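Local coordinates for protein peptide methionine sulfoxide reductase msrA/msrB (Neisseria meningitidis, PDB 3BQG) that probably reduces methionine sulfoxide back to methionine, as the MsrA domain of the PilB protein, at residues 73-76 and 77-81; 115-118 and 119-122. The protein carries 1 engineered substitution. One frame throughout, in Å; residues are numbered along the deposited sequence.

Interaction 1. Residues 73-76 and 77-81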
loop_
_atom_site.group_PDB
_atom_site.type_symbol
_atom_site.label_atom_id
_atom_site.label_comp_id
_atom_site.label_asym_id
_atom_site.label_seq_id
_atom_site.Cartn_x
_atom_site.Cartn_y
_atom_site.Cartn_z
ATOM N N GLN A 73 3.669 10.100 2.928
ATOM C CA GLN A 73 3.141 11.230 2.170
ATOM C C GLN A 73 2.833 10.797 0.735
ATOM O O GLN A 73 1.799 11.169 0.182
ATOM C CB GLN A 73 4.129 12.400 2.181
ATOM C CG GLN A 73 4.371 12.969 3.575
ATOM C CD GLN A 73 3.085 13.414 4.259
ATOM O OE1 GLN A 73 2.757 12.958 5.355
ATOM N NE2 GLN A 73 2.354 14.311 3.613
ATOM N N TYR A 74 3.721 10.008 0.137
ATOM C CA TYR A 74 3.500 9.510 -1.221
ATOM C C TYR A 74 2.236 8.645 -1.233
ATOM O O TYR A 74 1.462 8.663 -2.190
ATOM C CB TYR A 74 4.694 8.667 -1.687
ATOM C CG TYR A 74 5.870 9.477 -2.200
ATOM C CD1 TYR A 74 5.763 10.229 -3.372
ATOM C CD2 TYR A 74 7.096 9.461 -1.536
ATOM C CE1 TYR A 74 6.849 10.941 -3.877
ATOM C CE2 TYR A 74 8.195 10.170 -2.033
ATOM C CZ TYR A 74 8.061 10.904 -3.205
ATOM O OH TYR A 74 9.139 11.586 -3.723
ATOM N N PHE A 75 2.048 7.889 -0.156
ATOM C CA PHE A 75 0.886 7.015 -0.003
ATOM C C PHE A 75 -0.387 7.854 -0.018
ATOM O O PHE A 75 -1.288 7.617 -0.825
ATOM C CB PHE A 75 0.993 6.258 1.327
ATOM C CG PHE A 75 -0.153 5.327 1.606
ATOM C CD1 PHE A 75 -0.381 4.216 0.801
ATOM C CD2 PHE A 75 -0.969 5.530 2.715
ATOM C CE1 PHE A 75 -1.407 3.319 1.097
ATOM C CE2 PHE A 75 -2.003 4.636 3.022
ATOM C CZ PHE A 75 -2.217 3.527 2.212
ATOM N N PHE A 76 -0.445 8.843 0.874
ATOM C CA PHE A 76 -1.607 9.724 1.000
ATOM C C PHE A 76 -1.930 10.533 -0.250
ATOM O O PHE A 76 -3.060 10.985 -0.421
ATOM C CB PHE A 76 -1.427 10.700 2.171
ATOM C CG PHE A 76 -1.348 10.039 3.519
ATOM C CD1 PHE A 76 -2.249 9.041 3.877
ATOM C CD2 PHE A 76 -0.372 10.419 4.432
ATOM C CE1 PHE A 76 -2.181 8.429 5.133
ATOM C CE2 PHE A 76 -0.295 9.817 5.688
ATOM C CZ PHE A 76 -1.199 8.818 6.037
ATOM N N ARG A 77 -0.935 10.739 -1.105
ATOM C CA ARG A 77 -1.138 11.505 -2.325
ATOM C C ARG A 77 -2.093 10.823 -3.299
ATOM O O ARG A 77 -2.837 11.490 -4.018
ATOM C CB ARG A 77 0.208 11.748 -3.021
ATOM C CG ARG A 77 0.100 12.471 -4.354
ATOM C CD ARG A 77 1.475 12.698 -4.980
ATOM N NE ARG A 77 2.337 13.527 -4.140
ATOM C CZ ARG A 77 3.616 13.777 -4.405
ATOM N NH1 ARG A 77 4.177 13.262 -5.488
ATOM N NH2 ARG A 77 4.338 14.533 -3.587
ATOM N N VAL A 78 -2.095 9.494 -3.308
ATOM C CA VAL A 78 -2.931 8.761 -4.249
ATOM C C VAL A 78 -4.000 7.829 -3.678
ATOM O O VAL A 78 -4.816 7.288 -4.427
ATOM C CB VAL A 78 -2.036 7.958 -5.218
ATOM C CG1 VAL A 78 -1.104 8.918 -5.972
ATOM C CG2 VAL A 78 -1.221 6.935 -4.451
ATOM N N VAL A 79 -4.000 7.634 -2.363
ATOM C CA VAL A 79 -4.984 6.769 -1.723
ATOM C C VAL A 79 -6.040 7.599 -0.985
ATOM O O VAL A 79 -5.706 8.574 -0.310
ATOM C CB VAL A 79 -4.293 5.801 -0.721
ATOM C CG1 VAL A 79 -5.328 4.971 0.023
ATOM C CG2 VAL A 79 -3.319 4.889 -1.473
ATOM N N ASP A 80 -7.309 7.228 -1.137
ATOM C CA ASP A 80 -8.402 7.927 -0.447
ATOM C C ASP A 80 -8.477 7.297 0.946
ATOM O O ASP A 80 -8.902 6.148 1.097
ATOM C CB ASP A 80 -9.731 7.725 -1.174
ATOM C CG ASP A 80 -10.836 8.598 -0.605
ATOM O OD1 ASP A 80 -10.822 8.846 0.618
ATOM O OD2 ASP A 80 -11.719 9.031 -1.372
ATOM N N PRO A 81 -8.074 8.050 1.979
ATOM C CA PRO A 81 -8.064 7.588 3.368
ATOM C C PRO A 81 -9.391 7.659 4.110
ATOM O O PRO A 81 -9.441 7.367 5.299
ATOM C CB PRO A 81 -7.020 8.497 3.999
ATOM C CG PRO A 81 -7.383 9.812 3.372
ATOM C CD PRO A 81 -7.637 9.461 1.904
#

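Interaction 2. Residues 115-118 and 119-122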
loop_
_atom_site.group_PDB
_atom_site.type_symbol
_atom_site.label_atom_id
_atom_site.label_comp_id
_atom_site.label_asym_id
_atom_site.label_seq_id
_atom_site.Cartn_x
_atom_site.Cartn_y
_atom_site.Cartn_z
ATOM N N LYS A 115 -2.804 11.617 11.986
ATOM C CA LYS A 115 -3.411 12.745 12.681
ATOM C C LYS A 115 -3.231 14.009 11.850
ATOM O O LYS A 115 -4.151 14.816 11.736
ATOM C CB LYS A 115 -2.778 12.931 14.066
ATOM C CG LYS A 115 -3.409 14.049 14.887
ATOM C CD LYS A 115 -2.835 14.115 16.298
ATOM C CE LYS A 115 -3.603 15.114 17.156
ATOM N NZ LYS A 115 -3.056 15.223 18.532
ATOM N N ARG A 116 -2.047 14.172 11.261
ATOM C CA ARG A 116 -1.766 15.346 10.439
ATOM C C ARG A 116 -2.584 15.338 9.153
ATOM O O ARG A 116 -3.074 16.380 8.722
ATOM C CB ARG A 116 -0.271 15.425 10.102
ATOM C CG ARG A 116 0.620 15.737 11.306
ATOM C CD ARG A 116 2.100 15.775 10.937
ATOM N NE ARG A 116 2.938 16.079 12.093
ATOM C CZ ARG A 116 2.893 17.226 12.768
ATOM N NH1 ARG A 116 2.048 18.179 12.400
ATOM N NH2 ARG A 116 3.694 17.425 13.810
ATOM N N GLU A 117 -2.731 14.161 8.546
ATOM C CA GLU A 117 -3.489 14.016 7.304
ATOM C C GLU A 117 -4.963 14.347 7.536
ATOM O O GLU A 117 -5.633 14.870 6.648
ATOM C CB GLU A 117 -3.349 12.582 6.775
ATOM C CG GLU A 117 -3.804 12.362 5.327
ATOM C CD GLU A 117 -2.996 13.166 4.315
ATOM O OE1 GLU A 117 -1.910 13.676 4.671
ATOM O OE2 GLU A 117 -3.446 13.284 3.154
ATOM N N GLN A 118 -5.462 14.040 8.732
ATOM C CA GLN A 118 -6.860 14.304 9.071
ATOM C C GLN A 118 -7.194 15.793 8.976
ATOM O O GLN A 118 -8.352 16.163 8.787
ATOM C CB GLN A 118 -7.177 13.782 10.478
ATOM C CG GLN A 118 -8.623 14.008 10.952
ATOM C CD GLN A 118 -9.662 13.307 10.088
ATOM O OE1 GLN A 118 -10.143 13.858 9.089
ATOM N NE2 GLN A 118 -10.008 12.083 10.465
ATOM N N GLN A 119 -6.182 16.648 9.100
ATOM C CA GLN A 119 -6.421 18.081 9.000
ATOM C C GLN A 119 -6.784 18.492 7.575
ATOM O O GLN A 119 -7.268 19.599 7.346
ATOM C CB GLN A 119 -5.194 18.868 9.475
ATOM C CG GLN A 119 -5.051 18.877 10.985
ATOM C CD GLN A 119 -6.269 19.475 11.666
ATOM O OE1 GLN A 119 -6.530 20.671 11.557
ATOM N NE2 GLN A 119 -7.027 18.639 12.365
ATOM N N LYS A 120 -6.553 17.603 6.615
ATOM C CA LYS A 120 -6.869 17.915 5.227
ATOM C C LYS A 120 -8.222 17.342 4.816
ATOM O O LYS A 120 -8.670 17.562 3.695
ATOM C CB LYS A 120 -5.788 17.358 4.297
ATOM C CG LYS A 120 -4.365 17.653 4.736
ATOM C CD LYS A 120 -3.355 17.262 3.667
ATOM C CE LYS A 120 -1.935 17.566 4.134
ATOM N NZ LYS A 120 -0.944 17.427 3.027
ATOM N N TYR A 121 -8.869 16.614 5.722
ATOM C CA TYR A 121 -10.160 15.996 5.422
ATOM C C TYR A 121 -11.264 16.269 6.433
ATOM O O TYR A 121 -11.050 16.191 7.641
ATOM C CB TYR A 121 -10.015 14.475 5.312
ATOM C CG TYR A 121 -9.219 14.004 4.124
ATOM C CD1 TYR A 121 -7.825 13.972 4.159
ATOM C CD2 TYR A 121 -9.865 13.572 2.966
ATOM C CE1 TYR A 121 -7.095 13.516 3.064
ATOM C CE2 TYR A 121 -9.151 13.114 1.874
ATOM C CZ TYR A 121 -7.769 13.087 1.925
ATOM O OH TYR A 121 -7.063 12.626 0.839
ATOM N N GLN A 122 -12.457 16.553 5.922
ATOM C CA GLN A 122 -13.609 16.801 6.769
ATOM C C GLN A 122 -14.179 15.455 7.236
ATOM O O GLN A 122 -14.638 15.331 8.375
ATOM C CB GLN A 122 -14.659 17.596 5.996
ATOM C CG GLN A 122 -14.157 18.940 5.504
ATOM C CD GLN A 122 -15.114 19.591 4.531
ATOM O OE1 GLN A 122 -15.578 18.957 3.578
ATOM N NE2 GLN A 122 -15.414 20.860 4.759
HETATM O O HOH W 1 -5.819 16.124 13.339
HETATM O O HOH W 2 -4.982 11.496 1.432
HETATM O O HOH W 3 -0.023 14.709 2.727
#

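Interaction 1. Residues 73-76 and 77-81
Phe75 O receives the backbone N-H groups of both Val78, at 3.2 Å from its N, and Val79, at 3.1 Å from its N, as helix 68-78 runs out. The two donors arrive differently: Val79 N lies nearly in line with the carbonyl bond (C=O...N 163°), whereas Val78 N sits well above the carbonyl plane. Just before this, Arg77 N is shared by Gln73 O and Tyr74 O through two weak bonds. Mixed i to i+3 and i to i+4 bonding is the evidence that the helix is giving way here. Phe75 has CG anti to its own N (chi1 180°), which turns the ring back beside the departing chain. Val79 then lies over one face of that ring, offset toward the rim: its CG2 comes to 3.6 Å from Phe75 CE1 and makes an off-centre CH-pi contact, 4.0 Å from the ring centroid. On another side of the helix Tyr74 and Arg77 run alongside, pointing the same way. The bend in the arginine chain at chi3 carries Arg77 NH1 to 3.9 Å from Tyr74 CE1. The two planes are 64° apart, so this is an oblique contact and not a parallel stack. Arg77 NH1 finds its polar partners elsewhere, in the carbonyls of Lys160 and Glu163, while Tyr74 O also accepts a bond from Tyr19 OH of helix 14-21. The contact thus forms the C-terminal end of helix 68-78 in the α/β MsrA fold, where the chain becomes extended at Val79.

Interaction 2. Residues 115-118 and 119-122
Two torsions bring the Glu117 carboxylate beside Lys120 and Tyr121: CG stands anti to the backbone N (chi1 -166°), and a bend at chi2 (62°) turns the acid group along the chain. Lys120 extends fully beyond CG, and its methylenes cross the glutamate obliquely. The charges stop short of a salt bridge, with Glu117 OE1 4.2 Å from Lys120 NZ, and water 3 joins them instead. This water donates to Glu117 OE1 at 2.9 Å and accepts from Lys120 NZ at 2.9 Å. Glu117 OE2 lies near Tyr121, 3.7 Å from its CE1, and the carboxylate and ring planes are 49° apart. The same ring presents its edge to the backbone: Glu117 O lies close to the ring plane, 3.4 Å from Tyr121 CD1. That oxygen also accepts Lys120 N at 2.9 Å, so one carbonyl receives an N-H and abuts an aromatic C-H. Two further bonds have the same i to i+3 spacing, Gln119 N to Arg116 O at 3.1 Å and Tyr121 N to Gln118 O at 3.1 Å; in all three the donor stands above the carbonyl plane. Water 1 donates to Lys115 O and accepts from Gln119 NE2, linking the side-chain amide to a carbonyl of the helix. Leu125 touches both Glu117 and Gln118 from the following loop. The three successive i to i+3 bonds indicate 3-10-like turns at the end of helix 106-117; the chain leaves them at Tyr121, whose backbone is extended, and enters the loop before strand 128-131.

Overall arrangement
Both contacts lie where a helix hands the chain to a loop, yet at different depths: interaction 1 is partly buried, its centre about 9 Å from the centre of the chain, whereas interaction 2 is a surface contact with its centre about 19 Å from that point. Backbone bonds at a helix end are common to both. To these, interaction 1 adds phenylalanine-valine packing and an arginine beside a tyrosine, and interaction 2 adds water-mediated polar links, some around a buried glutamate. The centres are about 12 Å apart, and the two contacts touch: Phe76 CB packs 3.4 Å from Glu117 OE2, and Pro81 CD lies 3.4 Å from Tyr121 OH. Helix 68-78 and its exit are thus set against the exit of helix 106-117, with Leu114 also touching Phe76.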